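Local coordinates for protein formate dehydrogenase subunit beta (Desulfovibrio gigas, PDB 1H0H) that transfers electrons through three [4Fe-4S] clusters as the beta subunit of an enzyme that reversibly oxidises formate to carbon dioxide, at residues Cys11-Gly16 with Val52-Gln57. Residues are numbered along the deposited sequence; the frame is centred on the assembly and turned at random.
With SF4 (iron/sulfur cluster), chain L.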
loop_
_atom_site.group_PDB
_atom_site.type_symbol
_atom_site.label_atom_id
_atom_site.label_comp_id
_atom_site.label_asym_id
_atom_site.label_seq_id
_atom_site.Cartn_x
_atom_site.Cartn_y
_atom_site.Cartn_z
ATOM N N CYS B 11 7.878 -12.131 17.376
ATOM C CA CYS B 11 6.465 -11.747 17.208
ATOM C C CYS B 11 6.306 -10.252 16.943
ATOM O O CYS B 11 6.865 -9.419 17.645
ATOM C CB CYS B 11 5.674 -12.160 18.469
ATOM S SG CYS B 11 3.936 -11.655 18.546
ATOM N N THR B 12 5.532 -9.902 15.934
ATOM C CA THR B 12 5.300 -8.502 15.635
ATOM C C THR B 12 3.927 -8.061 16.119
ATOM O O THR B 12 3.508 -6.941 15.845
ATOM C CB THR B 12 5.414 -8.257 14.135
ATOM O OG1 THR B 12 4.601 -9.221 13.458
ATOM C CG2 THR B 12 6.836 -8.507 13.651
ATOM N N ALA B 13 3.238 -8.946 16.829
ATOM C CA ALA B 13 1.892 -8.666 17.301
ATOM C C ALA B 13 0.966 -8.321 16.114
ATOM O O ALA B 13 0.086 -7.456 16.208
ATOM C CB ALA B 13 1.905 -7.568 18.382
ATOM N N CYS B 14 1.175 -9.024 14.998
ATOM C CA CYS B 14 0.345 -8.831 13.803
ATOM C C CYS B 14 -1.092 -9.310 14.084
ATOM O O CYS B 14 -2.029 -8.997 13.355
ATOM C CB CYS B 14 0.965 -9.604 12.621
ATOM S SG CYS B 14 0.707 -11.377 12.563
ATOM N N ARG B 15 -1.249 -10.058 15.172
ATOM C CA ARG B 15 -2.547 -10.632 15.562
ATOM C C ARG B 15 -3.176 -11.627 14.560
ATOM O O ARG B 15 -4.345 -12.011 14.649
ATOM C CB ARG B 15 -3.496 -9.582 16.146
ATOM C CG ARG B 15 -3.051 -9.216 17.573
ATOM C CD ARG B 15 -4.101 -8.486 18.389
ATOM N NE ARG B 15 -4.121 -7.073 18.038
ATOM C CZ ARG B 15 -4.575 -6.134 18.831
ATOM N NH1 ARG B 15 -5.072 -6.472 20.039
ATOM N NH2 ARG B 15 -4.556 -4.864 18.424
ATOM N N GLY B 16 -2.376 -12.078 13.609
ATOM C CA GLY B 16 -2.819 -13.147 12.721
ATOM C C GLY B 16 -3.256 -14.416 13.487
ATOM O O GLY B 16 -4.304 -14.983 13.183
ATOM N N VAL B 52 -3.080 -12.222 22.025
ATOM C CA VAL B 52 -1.797 -11.540 21.944
ATOM C C VAL B 52 -1.711 -10.445 23.001
ATOM O O VAL B 52 -2.373 -9.401 22.923
ATOM C CB VAL B 52 -1.489 -10.997 20.518
ATOM C CG1 VAL B 52 -0.169 -10.258 20.522
ATOM C CG2 VAL B 52 -1.459 -12.163 19.501
ATOM N N ARG B 53 -0.907 -10.713 24.021
ATOM C CA ARG B 53 -0.752 -9.775 25.104
ATOM C C ARG B 53 0.338 -8.803 24.714
ATOM O O ARG B 53 1.274 -9.176 24.016
ATOM C CB ARG B 53 -0.410 -10.527 26.381
ATOM C CG ARG B 53 -1.533 -11.395 26.904
ATOM C CD ARG B 53 -1.176 -12.113 28.197
ATOM N NE ARG B 53 -2.152 -13.122 28.598
ATOM C CZ ARG B 53 -3.318 -12.838 29.166
ATOM N NH1 ARG B 53 -3.673 -11.571 29.379
ATOM N NH2 ARG B 53 -4.130 -13.814 29.519
ATOM N N MET B 54 0.196 -7.546 25.117
ATOM C CA MET B 54 1.127 -6.515 24.676
ATOM C C MET B 54 1.432 -5.599 25.845
ATOM O O MET B 54 0.504 -5.027 26.455
ATOM C CB MET B 54 0.538 -5.711 23.497
ATOM C CG MET B 54 0.063 -6.552 22.289
ATOM S SD MET B 54 -1.009 -5.613 21.100
ATOM C CE MET B 54 0.203 -4.516 20.297
ATOM N N HIS B 55 2.719 -5.448 26.166
ATOM C CA HIS B 55 3.113 -4.617 27.312
ATOM C C HIS B 55 4.325 -3.741 27.045
ATOM O O HIS B 55 5.419 -4.222 26.704
ATOM C CB HIS B 55 3.379 -5.472 28.559
ATOM C CG HIS B 55 2.146 -6.087 29.138
ATOM N ND1 HIS B 55 1.912 -7.446 29.120
ATOM C CD2 HIS B 55 1.055 -5.527 29.717
ATOM C CE1 HIS B 55 0.743 -7.702 29.686
ATOM N NE2 HIS B 55 0.205 -6.556 30.062
ATOM N N GLU B 56 4.132 -2.451 27.220
ATOM C CA GLU B 56 5.226 -1.525 27.083
ATOM C C GLU B 56 6.142 -1.720 28.269
ATOM O O GLU B 56 5.662 -1.894 29.396
ATOM C CB GLU B 56 4.720 -0.089 27.062
ATOM C CG GLU B 56 4.096 0.273 25.736
ATOM C CD GLU B 56 3.887 1.745 25.592
ATOM O OE1 GLU B 56 4.417 2.554 26.398
ATOM O OE2 GLU B 56 3.169 2.098 24.663
ATOM N N GLN B 57 7.449 -1.706 28.024
ATOM C CA GLN B 57 8.422 -1.860 29.106
ATOM C C GLN B 57 9.659 -1.077 28.790
ATOM O O GLN B 57 10.204 -1.180 27.693
ATOM C CB GLN B 57 8.829 -3.336 29.318
ATOM C CG GLN B 57 7.698 -4.305 29.620
ATOM C CD GLN B 57 7.111 -4.118 31.024
ATOM O OE1 GLN B 57 7.516 -3.219 31.740
ATOM N NE2 GLN B 57 6.166 -4.988 31.408
HETATM FE FE1 SF4 L . 3.074 -14.761 14.888
HETATM FE FE2 SF4 L . 0.802 -14.296 16.409
HETATM FE FE3 SF4 L . 3.083 -12.812 16.862
HETATM FE FE4 SF4 L . 1.616 -12.472 14.461
HETATM S S1 SF4 L . 0.920 -12.008 16.557
HETATM S S2 SF4 L . 3.941 -12.620 14.730
HETATM S S3 SF4 L . 0.858 -14.644 14.194
HETATM S S4 SF4 L . 2.793 -15.144 17.147
HETATM O O HOH W 1 -4.748 -8.866 21.722
#
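R15 and V52 bring the backbones of 11-16 and 52-57 closest, with CA atoms 6.5 Å apart. The first segment is the irregular cluster-binding loop of a ferredoxin-type CxxCxxCxxxC motif, which runs into helix 16-25. The second belongs to strand 51-59, which forms an antiparallel pair with strand 62-70. A13 and R15 both have positive phi, in a loop that curls around one [4Fe-4S] cluster. C11 SG binds one iron and C14 SG another, and C17 and C156 complete the set of cysteines; C21, the last of the motif, serves a second cluster. Two backbone amides turn to these thiolates: G16 N donates to C14 SG, and A13 N makes a weak hydrogen bond to C11 SG. Such bonds would be expected to offset some of the negative charge of the site.

The strand meets the loop through side chains. V52 CG1 lies anti to its backbone N (chi1 178°) and packs on A13 CB at 4.0 Å. The other branch, CG2, faces the cluster, 3.8 Å from its sulfide S1. R15 runs obliquely across V52, with R15 CG 3.8 Å from V52 CB. M54 reaches the loop from further along the strand. Its CE touches A13 CB at 4.0 Å, while SD sits above the centre of the R15 guanidinium face. R15 NE and NH2 each form a salt bridge with acidic side-chain atoms of the partner protein chain. R15 NH1 also bonds to the H38 carbonyl oxygen. One water joins the segments, accepting from R15 NH1 at 2.9 Å and lying 2.7 Å from V52 O.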